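Local coordinates for uncharacterized protein TCIL3000_10_9440 (Trypanosoma congolense, PDB 5KMX), which is of unknown function but is an insect-stage surface antigen whose bilobed ectodomain, present here without its transmembrane part, has been proposed to act as a sensor, at residues Asp12-Ala17 with Phe209-Gln214; Phe85-Pro90 with Tyr170-Lys175. All blocks are in the same frame, centred on the assembly; numbering follows the deposited sequence.

Contact 1: Asp12-Ala17 with Phe209-Gln214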
ATOM      1  N   ASP A  12      -2.423  19.180  12.661  1.00 91.85           N
ATOM      2  CA  ASP A  12      -1.324  19.511  13.561  1.00 97.14           C
ATOM      3  C   ASP A  12      -0.466  18.293  13.884  1.00 88.47           C
ATOM      4  O   ASP A  12       0.750  18.404  14.028  1.00 87.29           O
ATOM      5  CB  ASP A  12      -1.864  20.120  14.855  1.00105.55           C
ATOM      6  CG  ASP A  12      -2.187  21.595  14.714  1.00104.02           C
ATOM      7  OD1 ASP A  12      -3.229  21.923  14.108  1.00100.63           O
ATOM      8  OD2 ASP A  12      -1.398  22.425  15.213  1.00 98.05           O
ATOM      9  N   ASP A  13      -1.104  17.133  14.016  1.00 84.84           N
ATOM     10  CA  ASP A  13      -0.372  15.896  14.262  1.00 83.48           C
ATOM     11  C   ASP A  13       0.538  15.566  13.079  1.00 76.18           C
ATOM     12  O   ASP A  13       1.642  15.054  13.260  1.00 81.59           O
ATOM     13  CB  ASP A  13      -1.337  14.739  14.525  1.00 82.53           C
ATOM     14  CG  ASP A  13      -1.854  14.721  15.950  1.00 85.77           C
ATOM     15  OD1 ASP A  13      -1.846  15.785  16.604  1.00 92.19           O
ATOM     16  OD2 ASP A  13      -2.271  13.640  16.416  1.00 84.05           O
ATOM     17  N   PHE A  14       0.064  15.851  11.870  1.00 79.78           N
ATOM     18  CA  PHE A  14       0.868  15.660  10.666  1.00 79.90           C
ATOM     19  C   PHE A  14       2.023  16.654  10.620  1.00 82.39           C
ATOM     20  O   PHE A  14       3.145  16.293  10.278  1.00 82.18           O
ATOM     21  CB  PHE A  14       0.013  15.808   9.408  1.00 73.53           C
ATOM     22  CG  PHE A  14       0.752  15.494   8.141  1.00 69.17           C
ATOM     23  CD1 PHE A  14       1.120  14.192   7.852  1.00 62.53           C
ATOM     24  CD2 PHE A  14       1.090  16.497   7.244  1.00 75.67           C
ATOM     25  CE1 PHE A  14       1.806  13.891   6.693  1.00 60.30           C
ATOM     26  CE2 PHE A  14       1.776  16.199   6.079  1.00 75.05           C
ATOM     27  CZ  PHE A  14       2.134  14.894   5.804  1.00 68.41           C
ATOM     28  N   LYS A  15       1.728  17.909  10.946  1.00 89.71           N
ATOM     29  CA  LYS A  15       2.755  18.935  11.114  1.00 89.08           C
ATOM     30  C   LYS A  15       3.858  18.452  12.049  1.00 82.62           C
ATOM     31  O   LYS A  15       5.043  18.676  11.803  1.00 81.55           O
ATOM     32  CB  LYS A  15       2.138  20.217  11.676  1.00 94.43           C
ATOM     33  CG  LYS A  15       1.610  21.205  10.649  1.00102.22           C
ATOM     34  CD  LYS A  15       1.117  22.467  11.348  1.00109.67           C
ATOM     35  CE  LYS A  15       0.655  23.529  10.366  1.00114.91           C
ATOM     36  NZ  LYS A  15       0.239  24.777  11.066  1.00112.58           N
ATOM     37  N   GLU A  16       3.448  17.793  13.127  1.00 82.31           N
ATOM     38  CA  GLU A  16       4.371  17.288  14.135  1.00 91.34           C
ATOM     39  C   GLU A  16       5.306  16.234  13.546  1.00 81.55           C
ATOM     40  O   GLU A  16       6.485  16.166  13.901  1.00 81.86           O
ATOM     41  CB  GLU A  16       3.585  16.705  15.315  1.00 99.97           C
ATOM     42  CG  GLU A  16       4.423  16.399  16.545  1.00114.50           C
ATOM     43  CD  GLU A  16       3.584  15.948  17.731  1.00120.14           C
ATOM     44  OE1 GLU A  16       2.361  16.205  17.736  1.00109.96           O
ATOM     45  OE2 GLU A  16       4.150  15.329  18.659  1.00121.66           O
ATOM     46  N   ALA A  17       4.778  15.422  12.635  1.00 74.45           N
ATOM     47  CA  ALA A  17       5.545  14.338  12.029  1.00 72.79           C
ATOM     48  C   ALA A  17       6.508  14.848  10.959  1.00 72.21           C
ATOM     49  O   ALA A  17       7.656  14.412  10.889  1.00 68.24           O
ATOM     50  CB  ALA A  17       4.604  13.300  11.433  1.00 69.08           C
ATOM     51  N   PHE A 209       4.916  10.092   4.492  1.00 55.99           N
ATOM     52  CA  PHE A 209       3.970   9.323   3.688  1.00 50.21           C
ATOM     53  C   PHE A 209       3.123   8.417   4.575  1.00 60.20           C
ATOM     54  O   PHE A 209       1.911   8.312   4.388  1.00 57.89           O
ATOM     55  CB  PHE A 209       4.704   8.491   2.633  1.00 51.51           C
ATOM     56  CG  PHE A 209       3.803   7.599   1.825  1.00 51.77           C
ATOM     57  CD1 PHE A 209       3.025   8.116   0.801  1.00 65.27           C
ATOM     58  CD2 PHE A 209       3.740   6.241   2.085  1.00 57.45           C
ATOM     59  CE1 PHE A 209       2.199   7.293   0.057  1.00 62.55           C
ATOM     60  CE2 PHE A 209       2.917   5.415   1.345  1.00 56.33           C
ATOM     61  CZ  PHE A 209       2.146   5.941   0.330  1.00 60.63           C
ATOM     62  N   ILE A 210       3.766   7.771   5.543  1.00 60.36           N
ATOM     63  CA  ILE A 210       3.063   6.912   6.484  1.00 61.48           C
ATOM     64  C   ILE A 210       2.223   7.752   7.441  1.00 51.78           C
ATOM     65  O   ILE A 210       1.091   7.391   7.762  1.00 54.23           O
ATOM     66  CB  ILE A 210       4.045   6.033   7.288  1.00 49.67           C
ATOM     67  CG1 ILE A 210       4.824   5.118   6.338  1.00 50.41           C
ATOM     68  CG2 ILE A 210       3.293   5.211   8.336  1.00 47.03           C
ATOM     69  CD1 ILE A 210       5.844   4.231   7.024  1.00 50.33           C
ATOM     70  N   ALA A 211       2.789   8.863   7.903  1.00 53.41           N
ATOM     71  CA  ALA A 211       2.079   9.772   8.794  1.00 58.50           C
ATOM     72  C   ALA A 211       0.861  10.341   8.083  1.00 60.05           C
ATOM     73  O   ALA A 211      -0.210  10.479   8.676  1.00 63.84           O
ATOM     74  CB  ALA A 211       2.994  10.889   9.262  1.00 56.35           C
ATOM     75  N   PHE A 212       1.035  10.677   6.809  1.00 60.16           N
ATOM     76  CA  PHE A 212      -0.071  11.122   5.975  1.00 68.36           C
ATOM     77  C   PHE A 212      -1.128  10.027   5.956  1.00 63.90           C
ATOM     78  O   PHE A 212      -2.264  10.249   6.355  1.00 68.16           O
ATOM     79  CB  PHE A 212       0.415  11.446   4.556  1.00 64.25           C
ATOM     80  CG  PHE A 212      -0.601  12.157   3.693  1.00 66.38           C
ATOM     81  CD1 PHE A 212      -1.791  12.635   4.218  1.00 70.17           C
ATOM     82  CD2 PHE A 212      -0.353  12.344   2.342  1.00 69.14           C
ATOM     83  CE1 PHE A 212      -2.709  13.286   3.413  1.00 72.21           C
ATOM     84  CE2 PHE A 212      -1.269  12.992   1.534  1.00 74.72           C
ATOM     85  CZ  PHE A 212      -2.446  13.463   2.069  1.00 71.38           C
ATOM     86  N   GLN A 213      -0.726   8.835   5.525  1.00 62.39           N
ATOM     87  CA  GLN A 213      -1.616   7.678   5.446  1.00 63.18           C
ATOM     88  C   GLN A 213      -2.375   7.411   6.746  1.00 65.92           C
ATOM     89  O   GLN A 213      -3.580   7.163   6.727  1.00 66.89           O
ATOM     90  CB  GLN A 213      -0.810   6.434   5.067  1.00 67.30           C
ATOM     91  CG  GLN A 213      -0.437   6.361   3.593  1.00 59.36           C
ATOM     92  CD  GLN A 213      -1.567   5.843   2.721  1.00 54.81           C
ATOM     93  OE1 GLN A 213      -2.495   5.195   3.200  1.00 54.09           O
ATOM     94  NE2 GLN A 213      -1.486   6.126   1.427  1.00 56.16           N
ATOM     95  N   GLN A 214      -1.668   7.461   7.870  1.00 66.59           N
ATOM     96  CA  GLN A 214      -2.262   7.149   9.166  1.00 67.77           C
ATOM     97  C   GLN A 214      -3.301   8.184   9.582  1.00 71.22           C
ATOM     98  O   GLN A 214      -4.479   7.868   9.747  1.00 74.42           O
ATOM     99  CB  GLN A 214      -1.179   7.056  10.243  1.00 60.93           C
ATOM    100  CG  GLN A 214      -1.708   6.696  11.627  1.00 60.90           C
ATOM    101  CD  GLN A 214      -0.614   6.626  12.673  1.00 78.30           C
ATOM    102  OE1 GLN A 214      -0.243   5.545  13.129  1.00 87.08           O
ATOM    103  NE2 GLN A 214      -0.092   7.784  13.063  1.00 79.27           N
TER
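An antiparallel helix pair packs here, Phe-14 and Ala-17 of helix 11-20 against Ala-211 and Phe-212 of helix 208-216. The first helix starts near the beginning of the modelled chain and the second ends near its close, so the pair brings the two ends of the modelled chain near each other. The N-to-C directions of the two short segments differ by 167° and their axes come within 9.6 Å. The CA atoms of Phe-14 and Ala-211 are the nearest across the pair, 6.3 Å apart. The side-chain contacts are apolar, and the Phe-14 ring edge rests on the backbone of the partner helix.

Phe-14 makes the largest share of the contact. Its CG lies anti to the backbone N (chi1 -175°), which carries the ring across the gap to the neighbouring helix. The ring arrives edge first. Its CE1 comes 3.3 Å from the backbone N of Phe-212, and the carbonyl carbon of Ala-211 also lies at the ring edge. The same CE1 meets CB of Phe-212 at 3.5 Å. The two rings are less intimate. Their centroids are 5.6 Å apart and the planes meet at 53°, an oblique pair that is neither a parallel stack nor a T-shape.

Both phenylalanines are buried. Leu-215, further along helix 208-216, also touches Phe-14. Around the pair, Phe-50 meets the Phe-14 ring edge-to-face and Ile-53 touches it too. Leu-45, on strand 36-45, touches Phe-212, so the helix pair is joined to the sheet.

One turn along from Phe-14, the two alanines meet methyl to methyl. CB of Ala-17 and CB of Ala-211 point toward the opposite helices and lie 3.6 Å apart. The Ala-211 methyl also reaches the Phe-14 ring, with CB 4.1 Å from CD1.

Contact 2: Phe85-Pro90 with Tyr170-Lys175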
ATOM      1  N   PHE A  85      15.465  -9.123   7.062  1.00 54.44           N
ATOM      2  CA  PHE A  85      14.269  -9.906   7.325  1.00 47.66           C
ATOM      3  C   PHE A  85      13.674 -10.401   6.017  1.00 44.10           C
ATOM      4  O   PHE A  85      14.077  -9.965   4.939  1.00 45.37           O
ATOM      5  CB  PHE A  85      13.240  -9.081   8.105  1.00 47.00           C
ATOM      6  CG  PHE A  85      12.718  -7.885   7.356  1.00 51.50           C
ATOM      7  CD1 PHE A  85      13.435  -6.699   7.327  1.00 54.99           C
ATOM      8  CD2 PHE A  85      11.502  -7.943   6.695  1.00 49.07           C
ATOM      9  CE1 PHE A  85      12.952  -5.596   6.645  1.00 58.73           C
ATOM     10  CE2 PHE A  85      11.015  -6.843   6.008  1.00 51.43           C
ATOM     11  CZ  PHE A  85      11.741  -5.669   5.985  1.00 54.23           C
ATOM     12  N   THR A  86      12.726 -11.326   6.123  1.00 48.88           N
ATOM     13  CA  THR A  86      12.029 -11.862   4.961  1.00 52.13           C
ATOM     14  C   THR A  86      10.552 -11.512   5.053  1.00 45.80           C
ATOM     15  O   THR A  86       9.989 -11.471   6.145  1.00 51.59           O
ATOM     16  CB  THR A  86      12.184 -13.393   4.856  1.00 48.67           C
ATOM     17  OG1 THR A  86      13.570 -13.745   4.946  1.00 59.99           O
ATOM     18  CG2 THR A  86      11.617 -13.904   3.536  1.00 54.12           C
ATOM     19  N   ARG A  87       9.936 -11.252   3.904  1.00 52.60           N
ATOM     20  CA  ARG A  87       8.504 -10.983   3.840  1.00 44.02           C
ATOM     21  C   ARG A  87       7.857 -11.828   2.756  1.00 39.57           C
ATOM     22  O   ARG A  87       8.353 -11.902   1.632  1.00 49.58           O
ATOM     23  CB  ARG A  87       8.234  -9.500   3.579  1.00 47.88           C
ATOM     24  CG  ARG A  87       6.762  -9.166   3.325  1.00 53.83           C
ATOM     25  CD  ARG A  87       5.895  -9.455   4.544  1.00 45.07           C
ATOM     26  NE  ARG A  87       6.220  -8.554   5.645  1.00 53.41           N
ATOM     27  CZ  ARG A  87       5.698  -7.341   5.803  1.00 52.40           C
ATOM     28  NH1 ARG A  87       4.810  -6.872   4.935  1.00 53.67           N
ATOM     29  NH2 ARG A  87       6.063  -6.594   6.834  1.00 58.32           N
ATOM     30  N   ARG A  88       6.742 -12.458   3.105  1.00 47.52           N
ATOM     31  CA  ARG A  88       5.953 -13.221   2.152  1.00 45.54           C
ATOM     32  C   ARG A  88       4.618 -12.518   1.938  1.00 48.05           C
ATOM     33  O   ARG A  88       3.962 -12.119   2.900  1.00 38.62           O
ATOM     34  CB  ARG A  88       5.737 -14.647   2.651  1.00 51.85           C
ATOM     35  CG  ARG A  88       5.519 -15.657   1.545  1.00 60.47           C
ATOM     36  CD  ARG A  88       5.604 -17.072   2.076  1.00 68.77           C
ATOM     37  NE  ARG A  88       4.352 -17.513   2.683  1.00 79.18           N
ATOM     38  CZ  ARG A  88       4.243 -18.547   3.511  1.00 78.89           C
ATOM     39  NH1 ARG A  88       5.317 -19.247   3.856  1.00 75.17           N
ATOM     40  NH2 ARG A  88       3.058 -18.877   4.007  1.00 76.96           N
ATOM     41  N   THR A  89       4.231 -12.362   0.676  1.00 43.54           N
ATOM     42  CA  THR A  89       2.998 -11.673   0.325  1.00 44.66           C
ATOM     43  C   THR A  89       2.239 -12.451  -0.743  1.00 49.90           C
ATOM     44  O   THR A  89       2.838 -12.914  -1.713  1.00 48.03           O
ATOM     45  CB  THR A  89       3.276 -10.250  -0.196  1.00 45.76           C
ATOM     46  OG1 THR A  89       4.098  -9.543   0.740  1.00 52.26           O
ATOM     47  CG2 THR A  89       1.973  -9.490  -0.401  1.00 45.01           C
ATOM     48  N   PRO A  90       0.915 -12.603  -0.572  1.00 51.59           N
ATOM     49  CA  PRO A  90       0.153 -13.254  -1.641  1.00 48.69           C
ATOM     50  C   PRO A  90       0.082 -12.391  -2.895  1.00 52.44           C
ATOM     51  O   PRO A  90      -0.112 -11.179  -2.797  1.00 54.27           O
ATOM     52  CB  PRO A  90      -1.236 -13.444  -1.022  1.00 52.56           C
ATOM     53  CG  PRO A  90      -1.323 -12.423   0.053  1.00 47.37           C
ATOM     54  CD  PRO A  90       0.068 -12.277   0.589  1.00 53.98           C
ATOM     55  N   TYR A 170      18.150  -0.208  12.319  1.00 50.35           N
ATOM     56  CA  TYR A 170      16.719  -0.347  12.074  1.00 51.14           C
ATOM     57  C   TYR A 170      16.309  -1.814  12.078  1.00 52.37           C
ATOM     58  O   TYR A 170      17.148  -2.714  12.099  1.00 54.62           O
ATOM     59  CB  TYR A 170      16.331   0.306  10.744  1.00 54.26           C
ATOM     60  CG  TYR A 170      16.551   1.802  10.717  1.00 52.67           C
ATOM     61  CD1 TYR A 170      15.553   2.677  11.120  1.00 55.62           C
ATOM     62  CD2 TYR A 170      17.759   2.339  10.293  1.00 54.21           C
ATOM     63  CE1 TYR A 170      15.749   4.044  11.102  1.00 53.83           C
ATOM     64  CE2 TYR A 170      17.964   3.706  10.268  1.00 57.79           C
ATOM     65  CZ  TYR A 170      16.956   4.554  10.676  1.00 54.75           C
ATOM     66  OH  TYR A 170      17.156   5.915  10.654  1.00 54.30           O
ATOM     67  N   ARG A 171      15.001  -2.033  12.051  1.00 56.32           N
ATOM     68  CA  ARG A 171      14.424  -3.365  12.138  1.00 54.79           C
ATOM     69  C   ARG A 171      12.985  -3.256  11.653  1.00 50.58           C
ATOM     70  O   ARG A 171      12.346  -2.225  11.867  1.00 51.57           O
ATOM     71  CB  ARG A 171      14.513  -3.887  13.575  1.00 63.44           C
ATOM     72  CG  ARG A 171      13.615  -5.067  13.912  1.00 59.82           C
ATOM     73  CD  ARG A 171      13.599  -5.304  15.415  1.00 63.32           C
ATOM     74  NE  ARG A 171      12.294  -5.770  15.883  1.00 83.49           N
ATOM     75  CZ  ARG A 171      11.774  -5.491  17.076  1.00 87.70           C
ATOM     76  NH1 ARG A 171      12.438  -4.738  17.946  1.00 83.60           N
ATOM     77  NH2 ARG A 171      10.579  -5.962  17.402  1.00 92.84           N
ATOM     78  N   GLU A 172      12.475  -4.294  10.993  1.00 48.93           N
ATOM     79  CA  GLU A 172      11.152  -4.204  10.381  1.00 53.48           C
ATOM     80  C   GLU A 172      10.098  -3.889  11.437  1.00 56.01           C
ATOM     81  O   GLU A 172      10.094  -4.464  12.527  1.00 59.56           O
ATOM     82  CB  GLU A 172      10.796  -5.493   9.625  1.00 52.88           C
ATOM     83  CG  GLU A 172      10.284  -6.659  10.470  1.00 57.42           C
ATOM     84  CD  GLU A 172       9.699  -7.773   9.616  1.00 56.18           C
ATOM     85  OE1 GLU A 172      10.140  -8.934   9.765  1.00 64.31           O
ATOM     86  OE2 GLU A 172       8.795  -7.489   8.797  1.00 47.15           O
ATOM     87  N   SER A 173       9.219  -2.953  11.105  1.00 52.91           N
ATOM     88  CA  SER A 173       8.204  -2.485  12.034  1.00 57.39           C
ATOM     89  C   SER A 173       7.145  -3.549  12.285  1.00 60.05           C
ATOM     90  O   SER A 173       6.593  -4.122  11.346  1.00 60.16           O
ATOM     91  CB  SER A 173       7.546  -1.212  11.500  1.00 59.22           C
ATOM     92  OG  SER A 173       6.472  -0.808  12.329  1.00 54.48           O
ATOM     93  N   ASP A 174       6.865  -3.807  13.557  1.00 66.99           N
ATOM     94  CA  ASP A 174       5.814  -4.743  13.931  1.00 77.15           C
ATOM     95  C   ASP A 174       4.442  -4.125  13.694  1.00 80.19           C
ATOM     96  O   ASP A 174       3.544  -4.773  13.156  1.00 81.32           O
ATOM     97  CB  ASP A 174       5.958  -5.157  15.397  1.00 84.15           C
ATOM     98  CG  ASP A 174       7.155  -6.056  15.637  1.00 86.44           C
ATOM     99  OD1 ASP A 174       7.455  -6.900  14.767  1.00 86.62           O
ATOM    100  OD2 ASP A 174       7.797  -5.918  16.700  1.00 94.17           O
ATOM    101  N   LYS A 175       4.290  -2.866  14.089  1.00 75.83           N
ATOM    102  CA  LYS A 175       3.003  -2.186  13.995  1.00 78.56           C
ATOM    103  C   LYS A 175       2.656  -1.816  12.555  1.00 70.53           C
ATOM    104  O   LYS A 175       1.508  -1.957  12.137  1.00 68.18           O
ATOM    105  CB  LYS A 175       3.002  -0.932  14.876  1.00 89.96           C
ATOM    106  CG  LYS A 175       3.214  -1.212  16.363  1.00118.16           C
ATOM    107  CD  LYS A 175       2.088  -2.054  16.955  1.00121.11           C
ATOM    108  CE  LYS A 175       2.607  -3.170  17.847  1.00114.82           C
ATOM    109  NZ  LYS A 175       1.751  -4.386  17.767  1.00116.89           N
TER
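Glu-172 reaches from the end of strand 169-172 across the Phe-85 ring to Arg-87. This is side-chain packing between two strands of the mixed sheet that both pair with strand 145-165. Within these segments they are not paired with each other; their axes come no closer than 8.8 Å, and side chains bridge the gap.

The Glu-172 CB sits over the centre of one face of the Phe-85 ring. It is 3.5 Å from the centroid and only 5° off the ring normal, a CH-pi contact. CG is turned between the backbone N and the carbonyl carbon, and the chain then extends over the CG and CD2 side of the ring. CD comes 3.4 Å from CD2 of Phe-85. The carboxylate is tilted 32° from the ring plane. OE1 lies 3.5 Å from CB of Phe-85. OE2 also passes close to the ring and faces Arg-87, whose NH2 is 3.5 Å away. This is a salt bridge with a weak but fairly straight hydrogen bond, 166° at the hydrogen. OE2 meets the edge of the guanidinium, and the two planar groups are nearly coplanar.

The stronger polar partner of Arg-87 is the carbonyl O of Gln-177, bound by NH1. Strand 85-100 also pairs with strand 72-79, and Arg-87 touches Leu-160 of the shared neighbour, strand 145-165.

Overall arrangement
From the N terminus, the chain first forms helix 11-20, the earlier half of contact 1. It then runs through the first strands of the mixed sheet to 85-90, where contact 2 begins. An excursion through helix 116-128 and the long strand 145-165 follows. Contact 2 closes at 170-175, a loop of 79 intervening residues. The chain reaches 209-214 last, and contact 1 closes there across 191 residues. Contact 2 is thus nested inside contact 1, and the two do not cross. Their centres are 21 Å apart and their nearest atoms about 7 Å. Contact 1 joins the terminal helices; contact 2 ties strand 85-100 to the end of strand 169-172.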